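Side-chain contacts in endoglucanase A (Clostridium cellulolyticum, PDB 1EDG), which is a family 5 endoglucanase that hydrolyses internal beta-1,4-glucosidic bonds of cellulose, here represented by its catalytic domain: residues 229-234 / 251-256; 286-291 / 303-308; 295-300 / 333-338. All coordinates share one frame; numbering follows the deposited sequence.

Contact 1. Residues 229-234 / 251-256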
loop_
_atom_site.group_PDB
_atom_site.type_symbol
_atom_site.label_atom_id
_atom_site.label_comp_id
_atom_site.label_asym_id
_atom_site.label_seq_id
_atom_site.Cartn_x
_atom_site.Cartn_y
_atom_site.Cartn_z
ATOM N N ASP A 229 13.563 -0.831 5.928
ATOM C CA ASP A 229 14.571 -1.688 6.554
ATOM C C ASP A 229 14.149 -3.152 6.573
ATOM O O ASP A 229 14.992 -4.044 6.507
ATOM C CB ASP A 229 14.888 -1.217 7.973
ATOM C CG ASP A 229 15.732 0.049 7.998
ATOM O OD1 ASP A 229 16.478 0.300 7.028
ATOM O OD2 ASP A 229 15.657 0.793 8.996
ATOM N N GLY A 230 12.846 -3.402 6.667
ATOM C CA GLY A 230 12.357 -4.766 6.655
ATOM C C GLY A 230 12.613 -5.433 5.314
ATOM O O GLY A 230 12.750 -6.654 5.229
ATOM N N ALA A 231 12.682 -4.631 4.256
ATOM C CA ALA A 231 12.912 -5.163 2.921
ATOM C C ALA A 231 14.383 -5.157 2.503
ATOM O O ALA A 231 14.792 -5.960 1.662
ATOM C CB ALA A 231 12.072 -4.393 1.901
ATOM N N THR A 232 15.175 -4.257 3.076
ATOM C CA THR A 232 16.581 -4.167 2.707
ATOM C C THR A 232 17.567 -4.948 3.575
ATOM O O THR A 232 18.707 -5.165 3.157
ATOM C CB THR A 232 17.045 -2.697 2.592
ATOM O OG1 THR A 232 16.839 -2.023 3.838
ATOM C CG2 THR A 232 16.271 -1.978 1.490
ATOM N N ASN A 233 17.145 -5.369 4.766
ATOM C CA ASN A 233 18.040 -6.116 5.649
ATOM C C ASN A 233 18.413 -7.478 5.052
ATOM O O ASN A 233 17.711 -8.015 4.187
ATOM C CB ASN A 233 17.450 -6.271 7.063
ATOM C CG ASN A 233 16.359 -7.328 7.137
ATOM O OD1 ASN A 233 16.641 -8.526 7.199
ATOM N ND2 ASN A 233 15.104 -6.889 7.140
ATOM N N ASP A 234 19.512 -8.041 5.541
ATOM C CA ASP A 234 20.016 -9.316 5.050
ATOM C C ASP A 234 19.122 -10.528 5.273
ATOM O O ASP A 234 19.236 -11.511 4.545
ATOM C CB ASP A 234 21.411 -9.581 5.623
ATOM C CG ASP A 234 22.418 -8.507 5.230
ATOM O OD1 ASP A 234 22.437 -8.102 4.044
ATOM O OD2 ASP A 234 23.185 -8.068 6.114
ATOM N N VAL A 251 8.461 -5.731 -4.508
ATOM C CA VAL A 251 8.697 -5.466 -3.093
ATOM C C VAL A 251 7.759 -4.336 -2.652
ATOM O O VAL A 251 7.633 -3.316 -3.341
ATOM C CB VAL A 251 10.159 -5.025 -2.837
ATOM C CG1 VAL A 251 10.397 -4.797 -1.354
ATOM C CG2 VAL A 251 11.121 -6.066 -3.391
ATOM N N SER A 252 7.126 -4.512 -1.498
ATOM C CA SER A 252 6.206 -3.524 -0.959
ATOM C C SER A 252 6.789 -2.812 0.257
ATOM O O SER A 252 7.295 -3.461 1.176
ATOM C CB SER A 252 4.903 -4.222 -0.555
ATOM O OG SER A 252 4.033 -3.331 0.125
ATOM N N VAL A 253 6.766 -1.481 0.251
ATOM C CA VAL A 253 7.250 -0.712 1.392
ATOM C C VAL A 253 6.270 0.415 1.688
ATOM O O VAL A 253 5.566 0.888 0.788
ATOM C CB VAL A 253 8.669 -0.086 1.188
ATOM C CG1 VAL A 253 9.687 -1.152 0.788
ATOM C CG2 VAL A 253 8.627 1.029 0.180
ATOM N N HIS A 254 6.175 0.795 2.957
ATOM C CA HIS A 254 5.309 1.893 3.379
ATOM C C HIS A 254 6.276 2.847 4.044
ATOM O O HIS A 254 7.143 2.414 4.805
ATOM C CB HIS A 254 4.238 1.424 4.376
ATOM C CG HIS A 254 3.219 0.499 3.780
ATOM N ND1 HIS A 254 2.260 -0.136 4.536
ATOM C CD2 HIS A 254 3.011 0.103 2.502
ATOM C CE1 HIS A 254 1.504 -0.888 3.754
ATOM N NE2 HIS A 254 1.937 -0.761 2.515
ATOM N N ALA A 255 6.171 4.138 3.752
ATOM C CA ALA A 255 7.114 5.065 4.348
ATOM C C ALA A 255 6.600 6.469 4.585
ATOM O O ALA A 255 6.684 7.329 3.712
ATOM C CB ALA A 255 8.387 5.106 3.515
ATOM N N TYR A 256 6.086 6.703 5.786
ATOM C CA TYR A 256 5.603 8.019 6.175
ATOM C C TYR A 256 6.808 8.641 6.879
ATOM O O TYR A 256 6.847 8.722 8.104
ATOM C CB TYR A 256 4.429 7.880 7.150
ATOM C CG TYR A 256 3.211 7.181 6.582
ATOM C CD1 TYR A 256 2.191 7.907 5.976
ATOM C CD2 TYR A 256 3.045 5.797 6.714
ATOM C CE1 TYR A 256 1.028 7.278 5.521
ATOM C CE2 TYR A 256 1.887 5.159 6.260
ATOM C CZ TYR A 256 0.880 5.905 5.670
ATOM O OH TYR A 256 -0.291 5.302 5.273
#

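Contact 2. Residues 286-291 / 303-308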
loop_
_atom_site.group_PDB
_atom_site.type_symbol
_atom_site.label_atom_id
_atom_site.label_comp_id
_atom_site.label_asym_id
_atom_site.label_seq_id
_atom_site.Cartn_x
_atom_site.Cartn_y
_atom_site.Cartn_z
ATOM N N THR A 286 15.028 11.127 1.336
ATOM C CA THR A 286 15.853 10.336 0.426
ATOM C C THR A 286 16.654 9.148 0.979
ATOM O O THR A 286 16.960 8.220 0.227
ATOM C CB THR A 286 16.812 11.250 -0.376
ATOM O OG1 THR A 286 17.671 11.957 0.528
ATOM C CG2 THR A 286 16.019 12.250 -1.219
ATOM N N TRP A 287 16.968 9.142 2.274
ATOM C CA TRP A 287 17.769 8.048 2.831
ATOM C C TRP A 287 17.236 6.659 2.494
ATOM O O TRP A 287 17.964 5.827 1.943
ATOM C CB TRP A 287 17.963 8.198 4.350
ATOM C CG TRP A 287 16.790 7.750 5.181
ATOM C CD1 TRP A 287 15.722 8.509 5.566
ATOM C CD2 TRP A 287 16.541 6.421 5.676
ATOM N NE1 TRP A 287 14.818 7.737 6.257
ATOM C CE2 TRP A 287 15.293 6.452 6.340
ATOM C CE3 TRP A 287 17.245 5.209 5.614
ATOM C CZ2 TRP A 287 14.729 5.313 6.941
ATOM C CZ3 TRP A 287 16.685 4.074 6.209
ATOM C CH2 TRP A 287 15.438 4.138 6.864
ATOM N N PHE A 288 15.955 6.420 2.755
ATOM C CA PHE A 288 15.391 5.105 2.481
ATOM C C PHE A 288 15.232 4.842 0.989
ATOM O O PHE A 288 15.319 3.691 0.544
ATOM C CB PHE A 288 14.077 4.877 3.249
ATOM C CG PHE A 288 12.886 5.590 2.671
ATOM C CD1 PHE A 288 12.589 6.896 3.042
ATOM C CD2 PHE A 288 12.059 4.949 1.749
ATOM C CE1 PHE A 288 11.488 7.557 2.501
ATOM C CE2 PHE A 288 10.962 5.601 1.205
ATOM C CZ PHE A 288 10.677 6.909 1.583
ATOM N N MET A 289 15.026 5.904 0.212
ATOM C CA MET A 289 14.883 5.761 -1.231
ATOM C C MET A 289 16.201 5.318 -1.852
ATOM O O MET A 289 16.207 4.524 -2.791
ATOM C CB MET A 289 14.399 7.064 -1.865
ATOM C CG MET A 289 13.013 7.447 -1.413
ATOM S SD MET A 289 12.309 8.747 -2.405
ATOM C CE MET A 289 10.700 9.008 -1.549
ATOM N N ASP A 290 17.313 5.828 -1.328
ATOM C CA ASP A 290 18.631 5.449 -1.830
ATOM C C ASP A 290 18.894 3.980 -1.509
ATOM O O ASP A 290 19.438 3.246 -2.334
ATOM C CB ASP A 290 19.727 6.337 -1.241
ATOM C CG ASP A 290 19.792 7.705 -1.904
ATOM O OD1 ASP A 290 19.397 7.829 -3.080
ATOM O OD2 ASP A 290 20.244 8.660 -1.243
ATOM N N ASN A 291 18.482 3.547 -0.321
ATOM C CA ASN A 291 18.644 2.144 0.072
ATOM C C ASN A 291 17.870 1.260 -0.900
ATOM O O ASN A 291 18.374 0.235 -1.365
ATOM C CB ASN A 291 18.118 1.911 1.493
ATOM C CG ASN A 291 19.019 2.500 2.552
ATOM O OD1 ASN A 291 20.134 2.938 2.254
ATOM N ND2 ASN A 291 18.545 2.522 3.791
ATOM N N VAL A 303 9.749 -2.036 -7.074
ATOM C CA VAL A 303 9.383 -1.684 -5.703
ATOM C C VAL A 303 8.243 -0.654 -5.756
ATOM O O VAL A 303 8.239 0.252 -6.602
ATOM C CB VAL A 303 10.569 -1.054 -4.929
ATOM C CG1 VAL A 303 10.140 -0.709 -3.499
ATOM C CG2 VAL A 303 11.766 -2.003 -4.896
ATOM N N ILE A 304 7.268 -0.816 -4.869
ATOM C CA ILE A 304 6.136 0.097 -4.799
ATOM C C ILE A 304 5.978 0.609 -3.371
ATOM O O ILE A 304 6.020 -0.176 -2.419
ATOM C CB ILE A 304 4.799 -0.603 -5.221
ATOM C CG1 ILE A 304 4.768 -0.868 -6.728
ATOM C CG2 ILE A 304 3.593 0.239 -4.808
ATOM C CD1 ILE A 304 3.537 -1.633 -7.184
ATOM N N ILE A 305 5.911 1.930 -3.218
ATOM C CA ILE A 305 5.666 2.529 -1.906
ATOM C C ILE A 305 4.127 2.548 -1.870
ATOM O O ILE A 305 3.485 3.441 -2.442
ATOM C CB ILE A 305 6.253 3.964 -1.792
ATOM C CG1 ILE A 305 7.788 3.911 -1.836
ATOM C CG2 ILE A 305 5.798 4.625 -0.488
ATOM C CD1 ILE A 305 8.469 5.268 -1.830
ATOM N N GLY A 306 3.555 1.491 -1.283
ATOM C CA GLY A 306 2.115 1.337 -1.216
ATOM C C GLY A 306 1.362 2.319 -0.341
ATOM O O GLY A 306 0.137 2.407 -0.437
ATOM N N GLU A 307 2.076 3.005 0.545
ATOM C CA GLU A 307 1.460 3.995 1.427
ATOM C C GLU A 307 2.429 5.130 1.739
ATOM O O GLU A 307 3.591 4.891 2.093
ATOM C CB GLU A 307 0.998 3.374 2.757
ATOM C CG GLU A 307 -0.158 2.396 2.659
ATOM C CD GLU A 307 -0.682 1.952 4.024
ATOM O OE1 GLU A 307 -0.502 2.677 5.024
ATOM O OE2 GLU A 307 -1.289 0.872 4.090
ATOM N N CYS A 308 1.944 6.357 1.568
ATOM C CA CYS A 308 2.705 7.564 1.875
ATOM C C CYS A 308 1.701 8.707 2.069
ATOM O O CYS A 308 0.506 8.541 1.798
ATOM C CB CYS A 308 3.722 7.893 0.768
ATOM S SG CYS A 308 3.020 8.288 -0.840
#

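Contact 3. Residues 295-300 / 333-338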
loop_
_atom_site.group_PDB
_atom_site.type_symbol
_atom_site.label_atom_id
_atom_site.label_comp_id
_atom_site.label_asym_id
_atom_site.label_seq_id
_atom_site.Cartn_x
_atom_site.Cartn_y
_atom_site.Cartn_z
ATOM N N LYS A 295 19.599 -1.406 -3.550
ATOM C CA LYS A 295 19.284 -2.807 -3.349
ATOM C C LYS A 295 18.364 -3.419 -4.399
ATOM O O LYS A 295 18.520 -4.589 -4.760
ATOM C CB LYS A 295 18.688 -2.994 -1.949
ATOM C CG LYS A 295 18.399 -4.432 -1.554
ATOM C CD LYS A 295 19.663 -5.269 -1.551
ATOM C CE LYS A 295 19.386 -6.705 -1.111
ATOM N NZ LYS A 295 18.979 -6.790 0.328
ATOM N N TYR A 296 17.439 -2.630 -4.931
ATOM C CA TYR A 296 16.475 -3.173 -5.876
ATOM C C TYR A 296 16.288 -2.527 -7.239
ATOM O O TYR A 296 16.577 -3.152 -8.264
ATOM C CB TYR A 296 15.094 -3.289 -5.213
ATOM C CG TYR A 296 15.031 -4.251 -4.044
ATOM C CD1 TYR A 296 15.207 -5.620 -4.240
ATOM C CD2 TYR A 296 14.805 -3.793 -2.743
ATOM C CE1 TYR A 296 15.164 -6.512 -3.177
ATOM C CE2 TYR A 296 14.757 -4.684 -1.662
ATOM C CZ TYR A 296 14.940 -6.043 -1.894
ATOM O OH TYR A 296 14.906 -6.951 -0.865
ATOM N N THR A 297 15.770 -1.300 -7.269
ATOM C CA THR A 297 15.472 -0.665 -8.552
ATOM C C THR A 297 16.638 -0.458 -9.519
ATOM O O THR A 297 16.466 -0.623 -10.727
ATOM C CB THR A 297 14.608 0.611 -8.394
ATOM O OG1 THR A 297 15.311 1.584 -7.617
ATOM C CG2 THR A 297 13.296 0.273 -7.691
ATOM N N SER A 298 17.830 -0.173 -8.998
ATOM C CA SER A 298 18.998 0.006 -9.868
ATOM C C SER A 298 19.306 -1.313 -10.585
ATOM O O SER A 298 19.909 -1.325 -11.666
ATOM C CB SER A 298 20.226 0.455 -9.068
ATOM O OG SER A 298 20.640 -0.545 -8.151
ATOM N N ARG A 299 18.880 -2.416 -9.968
ATOM C CA ARG A 299 19.085 -3.752 -10.500
ATOM C C ARG A 299 17.872 -4.270 -11.258
ATOM O O ARG A 299 17.824 -5.453 -11.618
ATOM C CB ARG A 299 19.422 -4.722 -9.364
ATOM C CG ARG A 299 20.663 -4.369 -8.570
ATOM C CD ARG A 299 20.784 -5.266 -7.343
ATOM N NE ARG A 299 20.672 -6.683 -7.687
ATOM C CZ ARG A 299 19.848 -7.539 -7.091
ATOM N NH1 ARG A 299 19.052 -7.132 -6.109
ATOM N NH2 ARG A 299 19.808 -8.802 -7.484
ATOM N N GLY A 300 16.863 -3.421 -11.452
ATOM C CA GLY A 300 15.693 -3.852 -12.200
ATOM C C GLY A 300 14.617 -4.662 -11.489
ATOM O O GLY A 300 13.815 -5.331 -12.154
ATOM N N ARG A 333 14.119 7.357 -9.060
ATOM C CA ARG A 333 14.672 6.043 -8.736
ATOM C C ARG A 333 13.768 4.896 -9.207
ATOM O O ARG A 333 13.932 3.747 -8.778
ATOM C CB ARG A 333 14.938 5.946 -7.229
ATOM C CG ARG A 333 15.994 6.930 -6.721
ATOM C CD ARG A 333 15.853 7.126 -5.222
ATOM N NE ARG A 333 16.858 8.015 -4.639
ATOM C CZ ARG A 333 16.827 9.344 -4.703
ATOM N NH1 ARG A 333 15.836 9.963 -5.335
ATOM N NH2 ARG A 333 17.785 10.061 -4.123
ATOM N N GLY A 334 12.825 5.220 -10.092
ATOM C CA GLY A 334 11.911 4.237 -10.658
ATOM C C GLY A 334 10.874 3.655 -9.711
ATOM O O GLY A 334 10.278 2.620 -10.019
ATOM N N ILE A 335 10.603 4.347 -8.608
ATOM C CA ILE A 335 9.655 3.872 -7.599
ATOM C C ILE A 335 8.267 4.522 -7.692
ATOM O O ILE A 335 8.157 5.749 -7.793
ATOM C CB ILE A 335 10.209 4.150 -6.180
ATOM C CG1 ILE A 335 11.626 3.577 -6.020
ATOM C CG2 ILE A 335 9.271 3.588 -5.120
ATOM C CD1 ILE A 335 12.377 4.120 -4.810
ATOM N N LEU A 336 7.222 3.700 -7.619
ATOM C CA LEU A 336 5.836 4.183 -7.651
ATOM C C LEU A 336 5.405 4.605 -6.247
ATOM O O LEU A 336 5.851 4.011 -5.265
ATOM C CB LEU A 336 4.882 3.073 -8.118
ATOM C CG LEU A 336 3.393 3.454 -8.129
ATOM C CD1 LEU A 336 3.141 4.345 -9.317
ATOM C CD2 LEU A 336 2.508 2.232 -8.195
ATOM N N CYS A 337 4.539 5.616 -6.164
ATOM C CA CYS A 337 3.995 6.109 -4.895
ATOM C C CYS A 337 2.472 5.951 -4.884
ATOM O O CYS A 337 1.818 6.180 -5.904
ATOM C CB CYS A 337 4.315 7.590 -4.714
ATOM S SG CYS A 337 6.038 7.935 -4.402
ATOM N N ILE A 338 1.913 5.538 -3.747
ATOM C CA ILE A 338 0.462 5.385 -3.610
ATOM C C ILE A 338 0.056 6.143 -2.344
ATOM O O ILE A 338 0.519 5.840 -1.245
ATOM C CB ILE A 338 0.033 3.896 -3.513
ATOM C CG1 ILE A 338 0.522 3.115 -4.745
ATOM C CG2 ILE A 338 -1.494 3.789 -3.433
ATOM C CD1 ILE A 338 0.091 1.653 -4.770
#

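Contact 1. Residues 229-234 / 251-256
Neither a ring nor an amide plane enters the touch between A231 and the pair V251 and V253, which is made by methyl groups alone. The flat group of the helical segment, the N233 carboxamide, lies well away from the strand and closes the helix end: ND2 donates back to D229 O at 2.9 Å. The acceptor sits only 10° from the amide plane, and the donor meets a lone pair in the carbonyl plane. The backbone N233 N reaches the same D229 O, so two donors grip this carbonyl where the short helix gives out.

Across the contact, A231 CB points at the strand and meets V251 CG1 at 3.7 Å. V253 CG1 comes to 4.2 Å from the same A231 CB. V251 presents CG1 by holding it anti to the backbone N (chi1 -178°), whereas the CG1 of V253 lies beside its own N.

The pairing belongs to a beta-alpha-beta unit of the TIM barrel: helix 228-232 rests on strand 249-254, which is hydrogen-bonded between strands 219-222 and 303-308. Helix 279-297 flanks the pair, its Y296 packing on V251 and bonding through OH to A231 O.

Contact 2. Residues 286-291 / 303-308
A single methyl, I305 CD1, makes the whole contact on the strand side, and F288 and M289 receive it on the helix side. CD1 approaches the edge of the phenyl ring near its plane, 3.9 Å from F288 CE2, the two side chains coming from opposite directions. The M289 CE methyl is a looser partner, 4.4 Å from I305 CD1. I305 reaches this far because its chain is extended, with chi2 at 176° carrying CD1 away from the strand; the nearest backbones, at M289 and I305, are still 9.8 Å apart between CA atoms.

The elements joined are helix 279-297 and the strand that follows it, 303-308, the seventh of the eight parallel strands of the TIM barrel. The helix lies on the outside of the barrel wall, and I305 points outward to it, touching V253 of strand 249-254 and I335, which leads into strand 336-339.

A second shell sets the phenyl ring. With CG between the backbone N and the carbonyl carbon (chi1 76°), the F288 ring receives M289 CG over one face, 3.8 Å above the plane and offset toward the rim. At the root of the side chain, F288 CB stands 3.6 Å above the centre of the W287 ring. Y326 of helix 316-332 touches both F288 and I305, and A255 of segment 251-256 packs on F288.

Contact 3. Residues 295-300 / 333-338
Two helix ends are tied together here by one side-chain hydroxyl: T297 OG1 donates to the backbone carbonyl R333 O at 2.8 Å. Each helix finishes in a Schellman motif, with G300 as the positive-phi residue in one and G334 in the other, so the bond joins two chain reversals at the end of the TIM barrel where the strands begin, and where helices 279-297 and 316-332 turn back toward their next strands.

The hydroxyl lies in the carbonyl plane, at a C=O...donor angle of 157°. T297 sets OG1 between its backbone N and carbonyl carbon (chi1 62°), which leaves CG2 for apolar packing: it meets I335 CG1 at 4.1 Å, the two side chains crossing at about a right angle. The backbones come close, T297 and G334 being 6.4 Å apart between CA atoms, and at G334 no side chain stands between them.

R333 gives this contact its carbonyl, while its guanidinium leads elsewhere: NH2 forms a salt bridge with D290 and NH1 bonds to Q329 O. The arginine thus reaches back to helix 279-297 by a second route.

The end of helix 279-297 is irregular, with a wider pi-type turn at 295-297 that runs into a type I turn beginning at T297, in which G300 N bonds to T297 O at 2.9 Å. R299, within this turn, reaches back to the last turn of the helix. Its NH1 bonds to K295 O at 2.9 Å, nearly in line with the carbonyl bond (169°), and K295 O lies in the guanidinium plane.

Following the chain from the N terminus, contact 1 comes first and is complete before the others begin: it closes a short loop between helix 228-232 and strand 249-254. Helix 279-297 then opens contact 2 at 286-291 and contact 3 at 295-300. Contact 2 closes at strand 303-308, and contact 3 closes only at 333-338, after helix 316-332, so these two cross. Contacts 1 and 2 pack strands 249-254 and 303-308 against helices, while contact 3 ties the end of helix 279-297 to the loop leading into strand 336-339. Direct bonds join them further: V253 O with G306 N between contacts 1 and 2, and L336 O with I305 N between contacts 2 and 3.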